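PDB 4OUA: proteolytically activated form of PPO4 Tyrosinase from Agaricus bisporus var. bisporus H97, which catalyses the o-hydroxylation of monophenols and the oxidation of the resulting o-diphenols to reactive o-quinones, the initial step of melanin synthesis. Local coordinates for residues F49-P59 and Y168-F177; L246-H254 and F278-L289. All blocks are in the same frame, centred on the assembly; numbering follows the deposited sequence.

Contact 1 of 2, residues F49-P59 and Y168-F177. With NA (sodium ion), chain E; CU1 (copper (I) ion), chain C.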
loop_
_atom_site.group_PDB
_atom_site.type_symbol
_atom_site.label_atom_id
_atom_site.label_comp_id
_atom_site.label_asym_id
_atom_site.label_seq_id
_atom_site.Cartn_x
_atom_site.Cartn_y
_atom_site.Cartn_z
ATOM N N PHE A 49 -8.649 -10.350 -4.058
ATOM C CA PHE A 49 -8.185 -9.001 -4.352
ATOM C C PHE A 49 -9.293 -7.966 -4.172
ATOM O O PHE A 49 -9.038 -6.847 -3.732
ATOM C CB PHE A 49 -7.635 -8.931 -5.779
ATOM C CG PHE A 49 -7.115 -7.574 -6.167
ATOM C CD1 PHE A 49 -7.944 -6.646 -6.776
ATOM C CD2 PHE A 49 -5.797 -7.231 -5.928
ATOM C CE1 PHE A 49 -7.467 -5.399 -7.138
ATOM C CE2 PHE A 49 -5.313 -5.987 -6.287
ATOM C CZ PHE A 49 -6.149 -5.070 -6.894
ATOM N N PHE A 50 -10.521 -8.348 -4.508
ATOM C CA PHE A 50 -11.650 -7.426 -4.450
ATOM C C PHE A 50 -12.013 -7.052 -3.016
ATOM O O PHE A 50 -12.176 -5.873 -2.700
ATOM C CB PHE A 50 -12.869 -8.027 -5.154
ATOM C CG PHE A 50 -14.060 -7.116 -5.179
ATOM C CD1 PHE A 50 -14.185 -6.145 -6.158
ATOM C CD2 PHE A 50 -15.055 -7.227 -4.222
ATOM C CE1 PHE A 50 -15.279 -5.302 -6.183
ATOM C CE2 PHE A 50 -16.152 -6.387 -4.243
ATOM C CZ PHE A 50 -16.264 -5.424 -5.225
ATOM N N GLN A 51 -12.143 -8.054 -2.154
ATOM C CA GLN A 51 -12.505 -7.813 -0.762
ATOM C C GLN A 51 -11.373 -7.132 -0.002
ATOM O O GLN A 51 -11.616 -6.341 0.908
ATOM C CB GLN A 51 -12.891 -9.123 -0.070
ATOM C CG GLN A 51 -14.264 -9.643 -0.464
ATOM C CD GLN A 51 -15.380 -8.696 -0.066
ATOM O OE1 GLN A 51 -15.484 -8.293 1.092
ATOM N NE2 GLN A 51 -16.216 -8.327 -1.029
ATOM N N LEU A 52 -10.138 -7.444 -0.382
ATOM C CA LEU A 52 -8.971 -6.832 0.244
ATOM C C LEU A 52 -8.892 -5.343 -0.083
ATOM O O LEU A 52 -8.673 -4.516 0.801
ATOM C CB LEU A 52 -7.691 -7.543 -0.200
ATOM C CG LEU A 52 -7.480 -8.957 0.347
ATOM C CD1 LEU A 52 -6.225 -9.586 -0.241
ATOM C CD2 LEU A 52 -7.412 -8.944 1.869
ATOM N N SER A 53 -9.071 -5.007 -1.357
ATOM C CA SER A 53 -9.086 -3.614 -1.781
ATOM C C SER A 53 -10.390 -2.947 -1.366
ATOM O O SER A 53 -10.444 -1.736 -1.155
ATOM C CB SER A 53 -8.898 -3.505 -3.295
ATOM O OG SER A 53 -7.630 -3.998 -3.685
ATOM N N GLY A 54 -11.440 -3.753 -1.251
ATOM C CA GLY A 54 -12.745 -3.261 -0.856
ATOM C C GLY A 54 -12.752 -2.717 0.559
ATOM O O GLY A 54 -13.619 -1.929 0.922
ATOM N N ILE A 55 -11.780 -3.136 1.363
ATOM C CA ILE A 55 -11.676 -2.660 2.737
ATOM C C ILE A 55 -11.469 -1.149 2.787
ATOM O O ILE A 55 -12.066 -0.461 3.612
ATOM C CB ILE A 55 -10.521 -3.346 3.487
ATOM C CG1 ILE A 55 -10.759 -4.854 3.571
ATOM C CG2 ILE A 55 -10.364 -2.751 4.879
ATOM C CD1 ILE A 55 -9.619 -5.614 4.207
ATOM N N HIS A 56 -10.624 -0.646 1.892
ATOM C CA HIS A 56 -10.288 0.773 1.846
ATOM C C HIS A 56 -11.533 1.647 1.698
ATOM O O HIS A 56 -11.845 2.449 2.577
ATOM C CB HIS A 56 -9.311 1.044 0.698
ATOM C CG HIS A 56 -8.617 2.367 0.791
ATOM N ND1 HIS A 56 -9.028 3.476 0.082
ATOM C CD2 HIS A 56 -7.531 2.757 1.502
ATOM C CE1 HIS A 56 -8.229 4.492 0.356
ATOM N NE2 HIS A 56 -7.312 4.083 1.214
ATOM N N GLY A 57 -12.243 1.482 0.586
ATOM C CA GLY A 57 -13.441 2.260 0.327
ATOM C C GLY A 57 -14.657 1.388 0.082
ATOM O O GLY A 57 -15.048 0.600 0.943
ATOM N N LEU A 58 -15.260 1.534 -1.094
ATOM C CA LEU A 58 -16.392 0.700 -1.479
ATOM C C LEU A 58 -15.955 -0.743 -1.710
ATOM O O LEU A 58 -14.818 -0.995 -2.109
ATOM C CB LEU A 58 -17.064 1.252 -2.738
ATOM C CG LEU A 58 -17.861 2.548 -2.587
ATOM C CD1 LEU A 58 -18.289 3.073 -3.947
ATOM C CD2 LEU A 58 -19.070 2.324 -1.695
ATOM N N PRO A 59 -16.861 -1.698 -1.454
ATOM C CA PRO A 59 -18.205 -1.418 -0.943
ATOM C C PRO A 59 -18.197 -1.120 0.552
ATOM O O PRO A 59 -17.222 -1.427 1.234
ATOM C CB PRO A 59 -18.962 -2.713 -1.235
ATOM C CG PRO A 59 -17.912 -3.766 -1.154
ATOM C CD PRO A 59 -16.654 -3.137 -1.700
ATOM N N TYR A 168 -6.923 -3.923 -12.445
ATOM C CA TYR A 168 -7.786 -5.004 -11.984
ATOM C C TYR A 168 -9.070 -5.039 -12.803
ATOM O O TYR A 168 -9.656 -3.996 -13.100
ATOM C CB TYR A 168 -8.120 -4.852 -10.499
ATOM C CG TYR A 168 -9.213 -5.789 -10.034
ATOM C CD1 TYR A 168 -8.988 -7.156 -9.944
ATOM C CD2 TYR A 168 -10.468 -5.308 -9.692
ATOM C CE1 TYR A 168 -9.983 -8.020 -9.524
ATOM C CE2 TYR A 168 -11.471 -6.164 -9.269
ATOM C CZ TYR A 168 -11.222 -7.519 -9.187
ATOM O OH TYR A 168 -12.215 -8.375 -8.768
ATOM N N SER A 169 -9.501 -6.240 -13.172
ATOM C CA SER A 169 -10.741 -6.405 -13.917
ATOM C C SER A 169 -11.865 -6.836 -12.985
ATOM O O SER A 169 -11.817 -7.919 -12.407
ATOM C CB SER A 169 -10.567 -7.426 -15.044
ATOM O OG SER A 169 -9.553 -7.026 -15.951
ATOM N N PHE A 170 -12.871 -5.980 -12.835
ATOM C CA PHE A 170 -14.016 -6.298 -11.991
ATOM C C PHE A 170 -14.835 -7.438 -12.591
ATOM O O PHE A 170 -15.044 -7.494 -13.803
ATOM C CB PHE A 170 -14.899 -5.065 -11.788
ATOM C CG PHE A 170 -14.261 -3.989 -10.956
ATOM C CD1 PHE A 170 -13.504 -2.991 -11.547
ATOM C CD2 PHE A 170 -14.422 -3.972 -9.580
ATOM C CE1 PHE A 170 -12.917 -2.000 -10.783
ATOM C CE2 PHE A 170 -13.838 -2.984 -8.809
ATOM C CZ PHE A 170 -13.084 -1.997 -9.411
ATOM N N HIS A 171 -15.290 -8.344 -11.733
ATOM C CA HIS A 171 -16.109 -9.470 -12.164
ATOM C C HIS A 171 -17.048 -9.917 -11.049
ATOM O O HIS A 171 -16.728 -10.822 -10.278
ATOM C CB HIS A 171 -15.226 -10.635 -12.621
ATOM C CG HIS A 171 -14.129 -10.979 -11.660
ATOM N ND1 HIS A 171 -14.325 -11.789 -10.564
ATOM C CD2 HIS A 171 -12.824 -10.617 -11.631
ATOM C CE1 HIS A 171 -13.190 -11.915 -9.902
ATOM N NE2 HIS A 171 -12.263 -11.213 -10.528
ATOM N N PRO A 172 -18.222 -9.278 -10.962
ATOM C CA PRO A 172 -18.610 -8.191 -11.861
ATOM C C PRO A 172 -18.319 -6.819 -11.263
ATOM O O PRO A 172 -17.681 -6.731 -10.212
ATOM C CB PRO A 172 -20.113 -8.403 -12.009
ATOM C CG PRO A 172 -20.521 -8.900 -10.649
ATOM C CD PRO A 172 -19.343 -9.687 -10.096
ATOM N N ILE A 173 -18.778 -5.765 -11.928
ATOM C CA ILE A 173 -18.755 -4.438 -11.332
ATOM C C ILE A 173 -19.769 -4.423 -10.198
ATOM O O ILE A 173 -20.973 -4.495 -10.438
ATOM C CB ILE A 173 -19.083 -3.335 -12.353
ATOM C CG1 ILE A 173 -18.035 -3.305 -13.466
ATOM C CG2 ILE A 173 -19.167 -1.981 -11.664
ATOM C CD1 ILE A 173 -18.298 -2.256 -14.521
ATOM N N ASP A 174 -19.273 -4.347 -8.966
ATOM C CA ASP A 174 -20.116 -4.454 -7.778
ATOM C C ASP A 174 -21.293 -3.484 -7.813
ATOM O O ASP A 174 -21.157 -2.350 -8.275
ATOM C CB ASP A 174 -19.285 -4.218 -6.515
ATOM C CG ASP A 174 -20.048 -4.548 -5.245
ATOM O OD1 ASP A 174 -20.838 -3.696 -4.788
ATOM O OD2 ASP A 174 -19.857 -5.658 -4.704
ATOM N N PRO A 175 -22.458 -3.936 -7.326
ATOM C CA PRO A 175 -23.695 -3.148 -7.290
ATOM C C PRO A 175 -23.569 -1.858 -6.480
ATOM O O PRO A 175 -24.462 -1.013 -6.542
ATOM C CB PRO A 175 -24.697 -4.103 -6.630
ATOM C CG PRO A 175 -24.156 -5.464 -6.892
ATOM C CD PRO A 175 -22.666 -5.312 -6.843
ATOM N N SER A 176 -22.480 -1.712 -5.730
ATOM C CA SER A 176 -22.279 -0.525 -4.908
ATOM C C SER A 176 -21.612 0.598 -5.699
ATOM O O SER A 176 -21.323 1.664 -5.154
ATOM C CB SER A 176 -21.445 -0.864 -3.666
ATOM O OG SER A 176 -20.163 -1.357 -4.018
ATOM N N PHE A 177 -21.376 0.359 -6.986
ATOM C CA PHE A 177 -20.762 1.360 -7.854
ATOM C C PHE A 177 -21.807 2.109 -8.679
ATOM O O PHE A 177 -21.472 3.026 -9.428
ATOM C CB PHE A 177 -19.742 0.714 -8.801
ATOM C CG PHE A 177 -18.510 0.184 -8.118
ATOM C CD1 PHE A 177 -18.436 0.099 -6.738
ATOM C CD2 PHE A 177 -17.415 -0.219 -8.867
ATOM C CE1 PHE A 177 -17.298 -0.388 -6.119
ATOM C CE2 PHE A 177 -16.275 -0.704 -8.254
ATOM C CZ PHE A 177 -16.217 -0.789 -6.878
HETATM NA NA NA E . -15.254 -1.396 2.046
HETATM CU CU CU1 C . -6.298 5.107 2.684
HETATM O O HOH W 1 -5.599 6.458 0.809
HETATM O O HOH W 2 -14.843 -3.400 3.262
HETATM O O HOH W 3 -15.845 -0.702 4.028
#
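Phe-49 lies over one face of the Tyr-168 ring, its CD1 3.4 Å above that plane and displaced toward the rim, while Phe-170 CE2 sits in plane at the Tyr-168 edge. Tyr-168 CE2 in turn lies over one face of the Phe-170 ring, offset toward its rim. The planes of Phe-49 and Tyr-168 are inclined by 36°, and the side chains slide past each other in opposite directions. Phe-50 and Phe-170 meet at their edges, with Phe-50 CE1 3.7 Å from Phe-170 CD2. With CG anti to the backbone N (chi1 -178°), the Phe-50 ring reaches across to Phe-170, crossing it at about a right angle. Its CZ also abuts Asp-174 CB at 3.5 Å. These ring contacts pack helix 49-54 of the tyrosinase central domain against the irregular segment 168-177, and the Tyr-168 hydroxyl is hydrogen-bonded to Gln-43 OE1. Farther along, Leu-58 CB packs 3.8 Å from Phe-177 CE1, and Pro-59, which follows a cis peptide bond, rests its CB against Ser-176 OG. That hydroxyl donates to Asp-174 OD1 from above the carboxylate plane; the same oxygen accepts Ser-176 N at 2.7 Å, closing an Asx turn. Residues 54-59 curl round a sodium ion, bound by Gly-54 O at 2.0 Å, by Gly-57 O and Pro-59 O, and by two waters. His-56 NE2 binds a copper(I) ion, together with His-81 and His-90.

Contact 2 of 2, residues L246-H254 and F278-L289. With CU1 (copper (I) ion), chain D.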
loop_
_atom_site.group_PDB
_atom_site.type_symbol
_atom_site.label_atom_id
_atom_site.label_comp_id
_atom_site.label_asym_id
_atom_site.label_seq_id
_atom_site.Cartn_x
_atom_site.Cartn_y
_atom_site.Cartn_z
ATOM N N LEU A 246 2.724 13.107 6.429
ATOM C CA LEU A 246 2.931 11.864 5.699
ATOM C C LEU A 246 1.816 11.650 4.683
ATOM O O LEU A 246 2.038 11.079 3.616
ATOM C CB LEU A 246 2.999 10.679 6.666
ATOM C CG LEU A 246 3.214 9.277 6.083
ATOM C CD1 LEU A 246 4.664 9.068 5.666
ATOM C CD2 LEU A 246 2.777 8.206 7.072
ATOM N N GLU A 247 0.619 12.121 5.019
ATOM C CA GLU A 247 -0.553 11.911 4.176
ATOM C C GLU A 247 -0.638 12.933 3.050
ATOM O O GLU A 247 -1.015 12.599 1.925
ATOM C CB GLU A 247 -1.830 11.957 5.015
ATOM C CG GLU A 247 -3.094 11.651 4.231
ATOM C CD GLU A 247 -4.349 11.748 5.077
ATOM O OE1 GLU A 247 -4.289 12.348 6.170
ATOM O OE2 GLU A 247 -5.398 11.222 4.647
ATOM N N ALA A 248 -0.293 14.180 3.359
ATOM C CA ALA A 248 -0.324 15.255 2.374
ATOM C C ALA A 248 0.575 14.930 1.186
ATOM O O ALA A 248 0.159 15.039 0.032
ATOM C CB ALA A 248 0.092 16.569 3.014
ATOM N N VAL A 249 1.809 14.529 1.482
ATOM C CA VAL A 249 2.758 14.112 0.457
ATOM C C VAL A 249 2.257 12.860 -0.252
ATOM O O VAL A 249 2.532 12.641 -1.434
ATOM C CB VAL A 249 4.149 13.837 1.062
ATOM C CG1 VAL A 249 5.116 13.368 -0.012
ATOM C CG2 VAL A 249 4.677 15.082 1.760
ATOM N N HIS A 250 1.486 12.032 0.528
ATOM C CA HIS A 250 0.918 10.787 0.030
ATOM C C HIS A 250 -0.216 11.031 -0.965
ATOM O O HIS A 250 -0.453 10.220 -1.862
ATOM C CB HIS A 250 0.423 9.944 1.209
ATOM C CG HIS A 250 -0.777 9.106 0.898
ATOM N ND1 HIS A 250 -2.065 9.528 1.147
ATOM C CD2 HIS A 250 -0.884 7.866 0.366
ATOM C CE1 HIS A 250 -2.914 8.586 0.775
ATOM N NE2 HIS A 250 -2.224 7.569 0.293
ATOM N N ASP A 251 -0.905 12.149 -0.808
ATOM C CA ASP A 251 -2.052 12.476 -1.651
ATOM C C ASP A 251 -1.646 12.780 -3.089
ATOM O O ASP A 251 -2.390 12.486 -4.023
ATOM C CB ASP A 251 -2.820 13.667 -1.074
ATOM C CG ASP A 251 -3.476 13.350 0.254
ATOM O OD1 ASP A 251 -3.756 12.160 0.513
ATOM O OD2 ASP A 251 -3.717 14.295 1.037
ATOM N N ASP A 252 -0.468 13.371 -3.262
ATOM C CA ASP A 252 0.008 13.770 -4.585
ATOM C C ASP A 252 0.148 12.585 -5.538
ATOM O O ASP A 252 -0.046 12.725 -6.745
ATOM C CB ASP A 252 1.347 14.504 -4.472
ATOM C CG ASP A 252 1.210 15.880 -3.844
ATOM O OD1 ASP A 252 0.289 16.072 -3.021
ATOM O OD2 ASP A 252 2.023 16.770 -4.175
ATOM N N ILE A 253 0.487 11.420 -4.998
ATOM C CA ILE A 253 0.687 10.238 -5.831
ATOM C C ILE A 253 -0.639 9.680 -6.335
ATOM O O ILE A 253 -0.710 9.138 -7.436
ATOM C CB ILE A 253 1.447 9.133 -5.079
ATOM C CG1 ILE A 253 2.772 9.673 -4.536
ATOM C CG2 ILE A 253 1.687 7.943 -5.995
ATOM C CD1 ILE A 253 3.692 10.213 -5.608
ATOM N N HIS A 254 -1.674 9.808 -5.539
ATOM C CA HIS A 254 -3.007 9.386 -5.959
ATOM C C HIS A 254 -3.518 10.293 -7.070
ATOM O O HIS A 254 -4.198 9.841 -7.991
ATOM C CB HIS A 254 -3.980 9.388 -4.778
ATOM C CG HIS A 254 -3.825 8.212 -3.865
ATOM N ND1 HIS A 254 -4.207 6.937 -4.222
ATOM C CD2 HIS A 254 -3.331 8.118 -2.607
ATOM C CE1 HIS A 254 -3.953 6.108 -3.224
ATOM N NE2 HIS A 254 -3.418 6.798 -2.234
ATOM N N PHE A 278 -1.771 0.711 -6.073
ATOM C CA PHE A 278 -2.101 1.281 -4.770
ATOM C C PHE A 278 -1.231 0.694 -3.665
ATOM O O PHE A 278 -0.870 1.385 -2.712
ATOM C CB PHE A 278 -3.584 1.051 -4.459
ATOM C CG PHE A 278 -3.981 1.407 -3.053
ATOM C CD1 PHE A 278 -4.432 2.681 -2.749
ATOM C CD2 PHE A 278 -3.924 0.462 -2.039
ATOM C CE1 PHE A 278 -4.806 3.009 -1.459
ATOM C CE2 PHE A 278 -4.295 0.784 -0.750
ATOM C CZ PHE A 278 -4.736 2.058 -0.459
ATOM N N TRP A 279 -0.892 -0.583 -3.804
ATOM C CA TRP A 279 -0.159 -1.303 -2.769
ATOM C C TRP A 279 1.340 -1.020 -2.809
ATOM O O TRP A 279 2.002 -1.003 -1.769
ATOM C CB TRP A 279 -0.420 -2.803 -2.901
ATOM C CG TRP A 279 -1.878 -3.136 -2.886
ATOM C CD1 TRP A 279 -2.662 -3.437 -3.961
ATOM C CD2 TRP A 279 -2.734 -3.181 -1.739
ATOM N NE1 TRP A 279 -3.952 -3.678 -3.553
ATOM C CE2 TRP A 279 -4.024 -3.526 -2.193
ATOM C CE3 TRP A 279 -2.537 -2.969 -0.370
ATOM C CZ2 TRP A 279 -5.108 -3.665 -1.328
ATOM C CZ3 TRP A 279 -3.615 -3.107 0.486
ATOM C CH2 TRP A 279 -4.884 -3.452 0.004
ATOM N N LEU A 280 1.847 -0.783 -4.019
ATOM C CA LEU A 280 3.250 -0.422 -4.173
ATOM C C LEU A 280 3.498 0.967 -3.596
ATOM O O LEU A 280 4.571 1.254 -3.061
ATOM C CB LEU A 280 3.671 -0.473 -5.644
ATOM C CG LEU A 280 3.856 -1.869 -6.239
ATOM C CD1 LEU A 280 2.516 -2.557 -6.415
ATOM C CD2 LEU A 280 4.602 -1.802 -7.561
ATOM N N HIS A 281 2.423 1.816 -3.701
ATOM C CA HIS A 281 2.455 3.164 -3.152
ATOM C C HIS A 281 2.536 3.134 -1.633
ATOM O O HIS A 281 3.478 3.659 -1.038
ATOM C CB HIS A 281 1.217 3.953 -3.589
ATOM C CG HIS A 281 1.182 5.356 -3.069
ATOM N ND1 HIS A 281 0.004 6.034 -2.825
ATOM C CD2 HIS A 281 2.180 6.213 -2.749
ATOM C CE1 HIS A 281 0.281 7.247 -2.388
ATOM N NE2 HIS A 281 1.594 7.379 -2.323
ATOM N N HIS A 282 1.542 2.511 -1.011
ATOM C CA HIS A 282 1.419 2.522 0.440
ATOM C C HIS A 282 2.424 1.600 1.124
ATOM O O HIS A 282 2.579 1.642 2.345
ATOM C CB HIS A 282 -0.007 2.154 0.844
ATOM C CG HIS A 282 -0.977 3.283 0.695
ATOM N ND1 HIS A 282 -1.338 4.098 1.747
ATOM C CD2 HIS A 282 -1.647 3.748 -0.386
ATOM C CE1 HIS A 282 -2.197 5.007 1.323
ATOM N NE2 HIS A 282 -2.398 4.821 0.030
ATOM N N SER A 283 3.142 0.749 0.322
ATOM C CA SER A 283 4.278 0.011 0.855
ATOM C C SER A 283 5.429 0.982 1.066
ATOM O O SER A 283 6.208 0.851 2.011
ATOM C CB SER A 283 4.699 -1.119 -0.084
ATOM O OG SER A 283 5.914 -1.708 0.351
ATOM N N ASN A 284 5.520 1.963 0.173
ATOM C CA ASN A 284 6.537 3.000 0.258
ATOM C C ASN A 284 6.145 4.069 1.269
ATOM O O ASN A 284 7.001 4.655 1.931
ATOM C CB ASN A 284 6.774 3.628 -1.116
ATOM C CG ASN A 284 7.884 4.656 -1.104
ATOM O OD1 ASN A 284 9.058 4.315 -0.948
ATOM N ND2 ASN A 284 7.522 5.922 -1.281
ATOM N N VAL A 285 4.844 4.321 1.377
ATOM C CA VAL A 285 4.327 5.227 2.393
ATOM C C VAL A 285 4.663 4.682 3.773
ATOM O O VAL A 285 4.952 5.438 4.701
ATOM C CB VAL A 285 2.806 5.420 2.270
ATOM C CG1 VAL A 285 2.255 6.134 3.498
ATOM C CG2 VAL A 285 2.469 6.182 0.997
ATOM N N ASP A 286 4.632 3.360 3.895
ATOM C CA ASP A 286 4.965 2.702 5.148
ATOM C C ASP A 286 6.466 2.769 5.402
ATOM O O ASP A 286 6.906 2.826 6.549
ATOM C CB ASP A 286 4.492 1.250 5.135
ATOM C CG ASP A 286 4.634 0.581 6.485
ATOM O OD1 ASP A 286 3.700 0.697 7.305
ATOM O OD2 ASP A 286 5.678 -0.061 6.727
ATOM N N ARG A 287 7.246 2.764 4.325
ATOM C CA ARG A 287 8.697 2.862 4.436
ATOM C C ARG A 287 9.094 4.236 4.955
ATOM O O ARG A 287 10.067 4.377 5.694
ATOM C CB ARG A 287 9.369 2.592 3.090
ATOM C CG ARG A 287 10.885 2.500 3.170
ATOM C CD ARG A 287 11.497 2.164 1.823
ATOM N NE ARG A 287 11.480 3.310 0.921
ATOM C CZ ARG A 287 12.537 4.072 0.665
ATOM N NH1 ARG A 287 13.702 3.806 1.238
ATOM N NH2 ARG A 287 12.431 5.096 -0.168
ATOM N N HIS A 288 8.333 5.249 4.552
ATOM C CA HIS A 288 8.544 6.607 5.032
ATOM C C HIS A 288 8.348 6.659 6.541
ATOM O O HIS A 288 9.118 7.297 7.260
ATOM C CB HIS A 288 7.590 7.582 4.336
ATOM C CG HIS A 288 7.921 7.827 2.897
ATOM N ND1 HIS A 288 7.073 8.498 2.042
ATOM C CD2 HIS A 288 9.013 7.501 2.163
ATOM C CE1 HIS A 288 7.626 8.573 0.844
ATOM N NE2 HIS A 288 8.802 7.974 0.891
ATOM N N LEU A 289 7.311 5.973 7.012
ATOM C CA LEU A 289 7.027 5.899 8.437
ATOM C C LEU A 289 8.182 5.242 9.185
ATOM O O LEU A 289 8.559 5.686 10.268
ATOM C CB LEU A 289 5.728 5.129 8.680
ATOM C CG LEU A 289 5.244 5.056 10.127
ATOM C CD1 LEU A 289 5.053 6.452 10.691
ATOM C CD2 LEU A 289 3.954 4.260 10.209
HETATM CU CU CU1 D . -3.629 6.321 -0.310
HETATM O O HOH W 1 -5.599 6.458 0.809
#
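His-281 meets Ile-253 and His-254 because its CG stands anti to the backbone N (chi1 -180°), extending the ring from helix 277-295 toward helix 246-258. His-254 and His-282 instead hold CG anti to the carbonyl carbon, which swings both ring ends in toward the copper ion. The His-281 ring is sandwiched: Ile-253 CB lies over one face, 3.6 Å from the ring centroid in a CH-pi contact, and Val-285 CG2 covers the opposite face. The edge of this ring points to the face of His-254, a T-shaped pair with His-281 ND1 3.6 Å from His-254 NE2. The two helix segments run nearly antiparallel, at 156° between their directions and 10.9 Å at closest axis approach. This is the helix pair that carries the CuB site of type 3 copper proteins: two histidines four residues apart on one helix and a third on its partner. The NE2 atoms of His-250, His-254 and His-282 each bind copper at 2.0 Å, and a water is the fourth ligand. His-250 ND1 makes weak hydrogen bonds to Glu-247 O and Asp-251 OD1, and Asp-251 OD2 is hydrogen-bonded to His-235 ND1. Phe-278 CD1 meets His-254 CE1 rim to rim at 3.5 Å. One turn before His-250, Leu-246 CD1 packs against His-288 CB at 3.5 Å. The other methyl of that leucine, CD2, flanks Val-285 CG1.

Contact 1 precedes contact 2 in the chain, and their centres lie about 21 Å apart, yet each includes a segment that supplies copper ligands. His-56 in 49-59 supplies one ligand of the first copper, whereas contact 2 supplies all three histidines of the second. The CU atoms of the two copper ions are 4.2 Å apart. A shared water lies 2.4 Å from the first copper and 2.3 Å from the second. The contacts also touch directly: His-56 CD2 packs against Phe-278 CZ at 3.5 Å, and Ser-53 OG lies 3.5 Å from Trp-279 CZ2. Phe-49 and Ser-53 of helix 49-54 pack on Trp-279, while Phe-49 and Phe-50 make the ring contacts with 168-177.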